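Local coordinates for S-M checkpoint control protein RAD4 (Schizosaccharomyces pombe, PDB 4BU0) that serves as a signalling adaptor essential for DNA replication and the S-M checkpoint, its paired BRCT domains here binding a Crb2 phosphopeptide, at residues L99-K104 and L125-T130; C105-T110 and H141-T146; S118-Y123 and W167-I172. One frame throughout, in Å; residues are numbered along the deposited sequence.

Interaction 1 (L99-K104 and L125-T130); sequences LPTLFK and LKHGGT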
loop_
_atom_site.group_PDB
_atom_site.type_symbol
_atom_site.label_atom_id
_atom_site.label_comp_id
_atom_site.label_asym_id
_atom_site.label_seq_id
_atom_site.Cartn_x
_atom_site.Cartn_y
_atom_site.Cartn_z
ATOM N N LEU A 99 3.940 6.391 2.085
ATOM C CA LEU A 99 4.044 5.090 1.430
ATOM C C LEU A 99 3.540 5.193 -0.010
ATOM O O LEU A 99 2.497 5.825 -0.238
ATOM C CB LEU A 99 3.201 4.064 2.176
ATOM C CG LEU A 99 3.447 2.589 1.787
ATOM C CD1 LEU A 99 4.847 2.072 2.292
ATOM C CD2 LEU A 99 2.352 1.692 2.337
ATOM N N PRO A 100 4.254 4.591 -0.992
ATOM C CA PRO A 100 3.740 4.592 -2.376
ATOM C C PRO A 100 2.356 3.962 -2.394
ATOM O O PRO A 100 2.135 2.966 -1.705
ATOM C CB PRO A 100 4.761 3.733 -3.126
ATOM C CG PRO A 100 6.054 3.943 -2.334
ATOM C CD PRO A 100 5.557 3.893 -0.899
ATOM N N THR A 101 1.427 4.530 -3.164
ATOM C CA THR A 101 0.043 4.070 -3.124
ATOM C C THR A 101 -0.085 2.591 -3.366
ATOM O O THR A 101 -0.843 1.910 -2.654
ATOM C CB THR A 101 -0.786 4.842 -4.153
ATOM O OG1 THR A 101 -0.757 6.222 -3.765
ATOM C CG2 THR A 101 -2.242 4.365 -4.209
ATOM N N LEU A 102 0.659 2.071 -4.376
ATOM C CA LEU A 102 0.554 0.667 -4.766
ATOM C C LEU A 102 1.679 -0.217 -4.211
ATOM O O LEU A 102 1.991 -1.280 -4.762
ATOM C CB LEU A 102 0.479 0.574 -6.305
ATOM C CG LEU A 102 -0.689 1.366 -6.906
ATOM C CD1 LEU A 102 -0.688 1.236 -8.425
ATOM C CD2 LEU A 102 -2.065 0.889 -6.356
ATOM N N PHE A 103 2.236 0.177 -3.043
ATOM C CA PHE A 103 3.251 -0.613 -2.374
ATOM C C PHE A 103 2.712 -2.030 -2.157
ATOM O O PHE A 103 1.580 -2.208 -1.662
ATOM C CB PHE A 103 3.614 0.062 -1.032
ATOM C CG PHE A 103 4.755 -0.589 -0.311
ATOM C CD1 PHE A 103 6.058 -0.465 -0.781
ATOM C CD2 PHE A 103 4.533 -1.348 0.826
ATOM C CE1 PHE A 103 7.124 -1.079 -0.107
ATOM C CE2 PHE A 103 5.594 -1.950 1.503
ATOM C CZ PHE A 103 6.880 -1.809 1.031
ATOM N N LYS A 104 3.518 -3.018 -2.560
ATOM C CA LYS A 104 3.237 -4.453 -2.436
ATOM C C LYS A 104 2.146 -4.946 -3.392
ATOM O O LYS A 104 1.825 -6.147 -3.357
ATOM C CB LYS A 104 2.898 -4.902 -1.004
ATOM C CG LYS A 104 4.105 -4.839 -0.057
ATOM C CD LYS A 104 5.082 -5.972 -0.248
ATOM C CE LYS A 104 5.956 -6.162 0.972
ATOM N NZ LYS A 104 7.080 -5.190 1.010
ATOM N N LEU A 125 3.520 1.406 -12.260
ATOM C CA LEU A 125 4.934 1.567 -11.922
ATOM C C LEU A 125 5.197 2.922 -11.258
ATOM O O LEU A 125 5.936 2.974 -10.272
ATOM C CB LEU A 125 5.780 1.411 -13.193
ATOM C CG LEU A 125 5.732 0.029 -13.853
ATOM C CD1 LEU A 125 6.461 0.052 -15.175
ATOM C CD2 LEU A 125 6.344 -1.030 -12.972
ATOM N N LYS A 126 4.543 3.992 -11.765
ATOM C CA LYS A 126 4.700 5.349 -11.202
ATOM C C LYS A 126 4.263 5.391 -9.735
ATOM O O LYS A 126 4.839 6.124 -8.936
ATOM C CB LYS A 126 3.853 6.329 -12.043
ATOM C CG LYS A 126 3.826 7.781 -11.558
ATOM C CD LYS A 126 2.818 8.602 -12.350
ATOM C CE LYS A 126 2.643 9.989 -11.787
ATOM N NZ LYS A 126 1.531 10.712 -12.461
ATOM N N HIS A 127 3.286 4.544 -9.354
ATOM C CA HIS A 127 2.774 4.560 -7.987
ATOM C C HIS A 127 3.296 3.412 -7.122
ATOM O O HIS A 127 2.715 3.095 -6.067
ATOM C CB HIS A 127 1.248 4.616 -8.041
ATOM C CG HIS A 127 0.809 5.972 -8.461
ATOM N ND1 HIS A 127 0.830 7.046 -7.565
ATOM C CD2 HIS A 127 0.476 6.433 -9.681
ATOM C CE1 HIS A 127 0.462 8.100 -8.270
ATOM N NE2 HIS A 127 0.244 7.787 -9.545
ATOM N N GLY A 128 4.462 2.890 -7.485
ATOM C CA GLY A 128 5.183 1.944 -6.657
ATOM C C GLY A 128 4.766 0.493 -6.695
ATOM O O GLY A 128 5.261 -0.291 -5.887
ATOM N N GLY A 129 3.875 0.130 -7.630
ATOM C CA GLY A 129 3.483 -1.265 -7.732
ATOM C C GLY A 129 4.435 -2.044 -8.622
ATOM O O GLY A 129 5.305 -1.453 -9.277
ATOM N N THR A 130 4.255 -3.369 -8.653
ATOM C CA THR A 130 4.973 -4.255 -9.559
ATOM C C THR A 130 4.005 -4.558 -10.666
ATOM O O THR A 130 2.843 -4.885 -10.380
ATOM C CB THR A 130 5.458 -5.526 -8.859
ATOM O OG1 THR A 130 6.383 -5.126 -7.845
ATOM C CG2 THR A 130 6.160 -6.510 -9.825
HETATM O O HOH W 1 2.338 6.740 -4.924
HETATM O O HOH W 2 5.780 -2.537 -4.398
#

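Interaction 2 (C105-T110 and H141-T146); sequences CRVCLT and HLIAGT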
loop_
_atom_site.group_PDB
_atom_site.type_symbol
_atom_site.label_atom_id
_atom_site.label_comp_id
_atom_site.label_asym_id
_atom_site.label_seq_id
_atom_site.Cartn_x
_atom_site.Cartn_y
_atom_site.Cartn_z
ATOM N N CYS A 105 1.614 -4.072 -4.259
ATOM C CA CYS A 105 0.664 -4.561 -5.267
ATOM C C CYS A 105 1.453 -5.185 -6.397
ATOM O O CYS A 105 2.501 -4.665 -6.786
ATOM C CB CYS A 105 -0.228 -3.447 -5.805
ATOM S SG CYS A 105 -1.393 -2.794 -4.598
ATOM N N ARG A 106 0.892 -6.255 -6.976
ATOM C CA ARG A 106 1.454 -6.958 -8.138
ATOM C C ARG A 106 0.286 -7.042 -9.076
ATOM O O ARG A 106 -0.666 -7.777 -8.799
ATOM C CB ARG A 106 2.005 -8.332 -7.745
ATOM C CG ARG A 106 3.148 -8.211 -6.739
ATOM C CD ARG A 106 3.763 -9.571 -6.386
ATOM N NE ARG A 106 4.631 -10.046 -7.465
ATOM C CZ ARG A 106 5.902 -9.686 -7.627
ATOM N NH1 ARG A 106 6.482 -8.853 -6.766
ATOM N NH2 ARG A 106 6.602 -10.148 -8.653
ATOM N N VAL A 107 0.272 -6.160 -10.064
ATOM C CA VAL A 107 -0.883 -5.949 -10.913
ATOM C C VAL A 107 -0.687 -6.546 -12.296
ATOM O O VAL A 107 0.324 -6.277 -12.960
ATOM C CB VAL A 107 -1.183 -4.432 -11.031
ATOM C CG1 VAL A 107 -2.445 -4.190 -11.858
ATOM C CG2 VAL A 107 -1.330 -3.781 -9.648
ATOM N N CYS A 108 -1.697 -7.297 -12.736
ATOM C CA CYS A 108 -1.741 -7.932 -14.055
ATOM C C CYS A 108 -2.959 -7.374 -14.757
ATOM O O CYS A 108 -3.903 -6.934 -14.083
ATOM C CB CYS A 108 -1.838 -9.446 -13.849
ATOM S SG CYS A 108 -1.713 -10.435 -15.360
ATOM N N LEU A 109 -2.945 -7.366 -16.099
ATOM C CA LEU A 109 -4.066 -6.872 -16.913
ATOM C C LEU A 109 -4.623 -7.948 -17.840
ATOM O O LEU A 109 -3.865 -8.817 -18.267
ATOM C CB LEU A 109 -3.541 -5.702 -17.825
ATOM C CG LEU A 109 -2.749 -4.598 -17.149
ATOM C CD1 LEU A 109 -2.399 -3.475 -18.144
ATOM C CD2 LEU A 109 -3.532 -3.975 -15.990
ATOM N N THR A 110 -5.906 -7.868 -18.191
ATOM C CA THR A 110 -6.441 -8.752 -19.226
ATOM C C THR A 110 -7.523 -8.050 -20.007
ATOM O O THR A 110 -8.302 -7.281 -19.438
ATOM C CB THR A 110 -6.956 -10.102 -18.672
ATOM O OG1 THR A 110 -7.285 -10.994 -19.757
ATOM C CG2 THR A 110 -8.166 -9.977 -17.756
ATOM N N HIS A 141 -3.764 -8.193 -7.918
ATOM C CA HIS A 141 -4.914 -7.626 -8.610
ATOM C C HIS A 141 -4.826 -7.882 -10.071
ATOM O O HIS A 141 -3.806 -7.566 -10.671
ATOM C CB HIS A 141 -5.003 -6.089 -8.419
ATOM C CG HIS A 141 -5.121 -5.663 -6.982
ATOM N ND1 HIS A 141 -4.009 -5.636 -6.140
ATOM C CD2 HIS A 141 -6.225 -5.312 -6.269
ATOM C CE1 HIS A 141 -4.468 -5.231 -4.949
ATOM N NE2 HIS A 141 -5.796 -5.027 -4.984
ATOM N N LEU A 142 -5.901 -8.419 -10.641
ATOM C CA LEU A 142 -6.021 -8.527 -12.081
ATOM C C LEU A 142 -7.021 -7.467 -12.537
ATOM O O LEU A 142 -8.173 -7.546 -12.132
ATOM C CB LEU A 142 -6.519 -9.944 -12.467
ATOM C CG LEU A 142 -6.833 -10.102 -13.960
ATOM C CD1 LEU A 142 -5.595 -9.989 -14.794
ATOM C CD2 LEU A 142 -7.550 -11.439 -14.228
ATOM N N ILE A 143 -6.582 -6.486 -13.332
ATOM C CA ILE A 143 -7.506 -5.484 -13.869
ATOM C C ILE A 143 -8.020 -6.042 -15.175
ATOM O O ILE A 143 -7.216 -6.306 -16.091
ATOM C CB ILE A 143 -6.805 -4.128 -14.054
ATOM C CG1 ILE A 143 -6.271 -3.584 -12.696
ATOM C CG2 ILE A 143 -7.807 -3.146 -14.709
ATOM C CD1 ILE A 143 -5.394 -2.336 -12.867
ATOM N N ALA A 144 -9.336 -6.224 -15.276
ATOM C CA ALA A 144 -9.922 -6.877 -16.434
ATOM C C ALA A 144 -10.842 -5.956 -17.200
ATOM O O ALA A 144 -11.605 -5.218 -16.582
ATOM C CB ALA A 144 -10.710 -8.101 -15.971
ATOM N N GLY A 145 -10.729 -5.977 -18.528
ATOM C CA GLY A 145 -11.636 -5.197 -19.373
ATOM C C GLY A 145 -12.971 -5.903 -19.529
ATOM O O GLY A 145 -14.004 -5.246 -19.683
ATOM N N THR A 146 -12.950 -7.252 -19.504
ATOM C CA THR A 146 -14.138 -8.114 -19.596
ATOM C C THR A 146 -13.940 -9.330 -18.712
ATOM O O THR A 146 -12.800 -9.718 -18.468
ATOM C CB THR A 146 -14.439 -8.560 -21.043
ATOM O OG1 THR A 146 -13.335 -9.299 -21.555
ATOM C CG2 THR A 146 -14.814 -7.406 -21.973
#

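Interaction 3 (S118-Y123 and W167-I172); sequences SRIENY and WLWQSI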
loop_
_atom_site.group_PDB
_atom_site.type_symbol
_atom_site.label_atom_id
_atom_site.label_comp_id
_atom_site.label_asym_id
_atom_site.label_seq_id
_atom_site.Cartn_x
_atom_site.Cartn_y
_atom_site.Cartn_z
ATOM N N SER A 118 -1.049 0.070 -21.993
ATOM C CA SER A 118 0.286 0.493 -21.597
ATOM C C SER A 118 0.259 1.708 -20.656
ATOM O O SER A 118 1.191 1.870 -19.853
ATOM C CB SER A 118 1.139 0.787 -22.817
ATOM O OG SER A 118 1.453 -0.401 -23.527
ATOM N N ARG A 119 -0.799 2.549 -20.734
ATOM C CA ARG A 119 -0.957 3.679 -19.820
ATOM C C ARG A 119 -1.175 3.124 -18.391
ATOM O O ARG A 119 -0.582 3.623 -17.429
ATOM C CB ARG A 119 -2.131 4.555 -20.279
ATOM C CG ARG A 119 -2.454 5.738 -19.376
ATOM C CD ARG A 119 -3.479 6.642 -20.042
ATOM N NE ARG A 119 -4.359 7.288 -19.068
ATOM C CZ ARG A 119 -4.132 8.481 -18.528
ATOM N NH1 ARG A 119 -3.045 9.169 -18.853
ATOM N NH2 ARG A 119 -4.984 8.987 -17.645
ATOM N N ILE A 120 -2.000 2.062 -18.267
ATOM C CA ILE A 120 -2.237 1.434 -16.951
ATOM C C ILE A 120 -0.901 0.927 -16.389
ATOM O O ILE A 120 -0.561 1.164 -15.221
ATOM C CB ILE A 120 -3.287 0.303 -17.070
ATOM C CG1 ILE A 120 -4.683 0.927 -17.342
ATOM C CG2 ILE A 120 -3.333 -0.547 -15.780
ATOM C CD1 ILE A 120 -5.719 -0.107 -17.875
ATOM N N GLU A 121 -0.135 0.192 -17.232
ATOM C CA GLU A 121 1.169 -0.309 -16.818
ATOM C C GLU A 121 2.066 0.824 -16.293
ATOM O O GLU A 121 2.664 0.685 -15.225
ATOM C CB GLU A 121 1.838 -1.045 -17.982
ATOM C CG GLU A 121 3.249 -1.517 -17.694
ATOM C CD GLU A 121 3.874 -2.320 -18.822
ATOM O OE1 GLU A 121 3.144 -2.718 -19.760
ATOM O OE2 GLU A 121 5.101 -2.569 -18.741
ATOM N N ASN A 122 2.105 1.955 -17.017
ATOM C CA ASN A 122 2.908 3.083 -16.570
ATOM C C ASN A 122 2.438 3.623 -15.210
ATOM O O ASN A 122 3.268 3.926 -14.350
ATOM C CB ASN A 122 2.848 4.205 -17.602
ATOM C CG ASN A 122 3.910 5.249 -17.383
ATOM O OD1 ASN A 122 5.110 4.967 -17.426
ATOM N ND2 ASN A 122 3.488 6.470 -17.115
ATOM N N TYR A 123 1.111 3.754 -15.013
ATOM C CA TYR A 123 0.623 4.273 -13.723
ATOM C C TYR A 123 0.910 3.332 -12.560
ATOM O O TYR A 123 1.187 3.800 -11.447
ATOM C CB TYR A 123 -0.879 4.540 -13.771
ATOM C CG TYR A 123 -1.229 5.898 -14.317
ATOM C CD1 TYR A 123 -1.175 7.032 -13.511
ATOM C CD2 TYR A 123 -1.655 6.051 -15.629
ATOM C CE1 TYR A 123 -1.501 8.293 -14.011
ATOM C CE2 TYR A 123 -1.988 7.306 -16.140
ATOM C CZ TYR A 123 -1.910 8.424 -15.327
ATOM O OH TYR A 123 -2.254 9.658 -15.834
ATOM N N TRP A 167 -10.743 0.760 -9.999
ATOM C CA TRP A 167 -10.025 0.483 -8.753
ATOM C C TRP A 167 -8.699 1.234 -8.716
ATOM O O TRP A 167 -8.308 1.795 -7.691
ATOM C CB TRP A 167 -9.760 -1.029 -8.616
ATOM C CG TRP A 167 -8.729 -1.336 -7.562
ATOM C CD1 TRP A 167 -8.930 -1.400 -6.209
ATOM C CD2 TRP A 167 -7.330 -1.592 -7.774
ATOM N NE1 TRP A 167 -7.734 -1.631 -5.562
ATOM C CE2 TRP A 167 -6.732 -1.742 -6.502
ATOM C CE3 TRP A 167 -6.526 -1.700 -8.927
ATOM C CZ2 TRP A 167 -5.359 -1.971 -6.346
ATOM C CZ3 TRP A 167 -5.168 -1.938 -8.778
ATOM C CH2 TRP A 167 -4.598 -2.071 -7.500
ATOM N N LEU A 168 -7.979 1.180 -9.845
ATOM C CA LEU A 168 -6.699 1.841 -9.918
ATOM C C LEU A 168 -6.833 3.351 -9.828
ATOM O O LEU A 168 -6.091 3.988 -9.070
ATOM C CB LEU A 168 -6.021 1.440 -11.248
ATOM C CG LEU A 168 -4.651 2.102 -11.512
ATOM C CD1 LEU A 168 -3.616 1.683 -10.468
ATOM C CD2 LEU A 168 -4.145 1.721 -12.914
ATOM N N TRP A 169 -7.767 3.909 -10.571
ATOM C CA TRP A 169 -7.900 5.343 -10.556
ATOM C C TRP A 169 -8.323 5.866 -9.199
ATOM O O TRP A 169 -7.785 6.815 -8.756
ATOM C CB TRP A 169 -8.832 5.826 -11.662
ATOM C CG TRP A 169 -8.519 5.329 -13.057
ATOM C CD1 TRP A 169 -9.422 4.923 -13.956
ATOM C CD2 TRP A 169 -7.242 5.219 -13.691
ATOM N NE1 TRP A 169 -8.801 4.539 -15.107
ATOM C CE2 TRP A 169 -7.463 4.714 -14.953
ATOM C CE3 TRP A 169 -5.942 5.485 -13.309
ATOM C CZ2 TRP A 169 -6.432 4.468 -15.824
ATOM C CZ3 TRP A 169 -4.948 5.235 -14.194
ATOM C CH2 TRP A 169 -5.208 4.725 -15.407
ATOM N N GLN A 170 -9.294 5.202 -8.590
ATOM C CA GLN A 170 -9.724 5.692 -7.279
ATOM C C GLN A 170 -8.659 5.451 -6.200
ATOM O O GLN A 170 -8.573 6.252 -5.267
ATOM C CB GLN A 170 -11.070 5.076 -6.880
ATOM C CG GLN A 170 -12.195 5.674 -7.729
ATOM C CD GLN A 170 -13.570 5.410 -7.128
ATOM O OE1 GLN A 170 -13.728 5.238 -5.908
ATOM N NE2 GLN A 170 -14.581 5.366 -7.995
ATOM N N SER A 171 -7.874 4.342 -6.288
ATOM C CA SER A 171 -6.818 4.091 -5.298
ATOM C C SER A 171 -5.759 5.165 -5.418
ATOM O O SER A 171 -5.321 5.714 -4.404
ATOM C CB SER A 171 -6.192 2.709 -5.519
ATOM O OG SER A 171 -7.108 1.674 -5.188
ATOM N N ILE A 172 -5.393 5.516 -6.663
ATOM C CA ILE A 172 -4.384 6.587 -6.846
ATOM C C ILE A 172 -4.887 7.906 -6.254
ATOM O O ILE A 172 -4.122 8.571 -5.533
ATOM C CB ILE A 172 -3.996 6.728 -8.318
ATOM C CG1 ILE A 172 -3.098 5.552 -8.717
ATOM C CG2 ILE A 172 -3.276 8.105 -8.601
ATOM C CD1 ILE A 172 -2.918 5.417 -10.239
#

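Interaction 1 (L99-K104 and L125-T130)
Leu102 lies across His127 where the loop leading into strand 106-110 of the second BRCT domain meets the Schellman motif that ends helix 116-126. Leu102 CB sits 3.4 Å from His127 O. Leu102 CG stands anti to its own carbonyl carbon (chi1 -57°), which brings it near His127 CB, and Leu102 CD1 touches that carbon at 3.9 Å, then meets Leu168 of helix 166-174. The other branch, CD2, turns toward Trp167. The backbone supports this placement: Pro100 to Phe103 form a type I turn, and from it Leu102 N donates to His127 O at 2.9 Å, with 156° at the hydrogen. One carbonyl oxygen at the helix end thus takes a bond from the turn and lies against the root of the leucine side chain. Gly128, the C-prime residue, has a positive phi of 81°, and a side chain here would collide with Pro100 CB. Gly129 passes close enough for its CA to make a CA-H...O contact with Leu102 O. Two waters bridge the segments. One accepts from Thr101 N and is hydrogen-bonded to His127 ND1, 3.1 Å away; a second accepts from Lys104 N and donates to Gly128 O at 2.7 Å.

Interaction 2 (C105-T110 and H141-T146)
Ile143 overlaps two neighbours on the adjacent strand, its CD1 meeting Val107 CG1 at 3.6 Å while its CB rests against Leu109 CD2. With CG1 anti to the carbonyl carbon (chi1 -61°), the isoleucine runs alongside Leu109 and slants across Val107, and the three form an apolar patch against helix 116-126. The strands, 106-110 and 141-144, are the central pair of the four-stranded parallel sheet of a BRCT domain. Five backbone hydrogen bonds join them in the parallel pattern: Cys108 and Thr110 each use both N and O, and the shortest runs from Ile143 N to Cys108 O at 2.8 Å, in the carbonyl plane. The last, from Gly145 N to Thr110 O, carries the pairing just past the end of strand 141-144. On the other face Leu142 CD1 reaches Cys108 CB at 3.9 Å, and Thr110 CG2 packs on Ala144 CB at 3.6 Å. At the start of the pair Cys105 SG stands obliquely to the His141 ring, 3.9 Å from CE1, and that ring stacks on Trp167. Thr110 divides its roles: the methyl stays with Ala144 and Leu142, whereas OG1, anti to the backbone N (chi1 -172°), hydrogen-bonds a modified side chain of the bound peptide. Held through its backbone N and O and its methyl, Thr110 probably presents OG1 in a nearly fixed direction, consistent with phosphopeptide recognition by other BRCT domains.

Interaction 3 (S118-Y123 and W167-I172)
Trp167 O, one residue ahead of the Leu168 that packs on Ile120, is gripped by two donors of Ser171: the backbone N and, at 2.8 Å, the hydroxyl OG. They approach from opposite faces of the carbonyl plane, and the hydroxyl is tied further to Leu178 N. This turn, held by two hydrogen bonds to one carbonyl, belongs to helix 166-174, which in the second BRCT domain packs beside helix 116-126; the short segments run in broadly the same direction, their axes 32° apart and 11.6 Å from each other at closest. Large side chains bridge that separation. Trp169 and Tyr123 make a T-shaped pair, the indole edge directed at the tyrosine face with planes at 81° and six-membered-ring centroids 5.1 Å apart. Trp169 CZ3 leads, 3.7 Å from Tyr123 CD2 and offset from the middle of the ring toward its rim. Ile172 CD1 approaches the tyrosine ring obliquely, 4.0 Å from Tyr123 CD1. Replacing Tyr123 by an alanine would probably leave the Trp169 edge without the face it meets and open a gap beside Ile172. Nearer the sheet the contact becomes aliphatic. Leu168, whose CG is anti to its backbone N (chi1 178°), extends toward the other helix, and there its CD2 meets Ile120 CG2 at 3.7 Å.

Overall arrangement
All three contacts fall in the second BRCT domain and illustrate how one small fold is closed by segments that alternate along the chain. Interactions 1 and 3 share helix 116-126, their centres 10 Å apart; interaction 3 lies equally far from interaction 2, and interactions 1 and 2 are 15 Å apart. In sequence, 99-104 leads into strand 106-110, helix 116-126 follows, then strand 141-144 and helix 166-174. Thr130 joins interaction 1 to the sheet through probable hydrogen bonds with Cys105 and Val107, while Ile120 carries the helix pair of interaction 3 onto Leu109 and Ile143. Together the contacts tie the loop entering the domain and two helices to the sheet whose Thr110 meets the peptide.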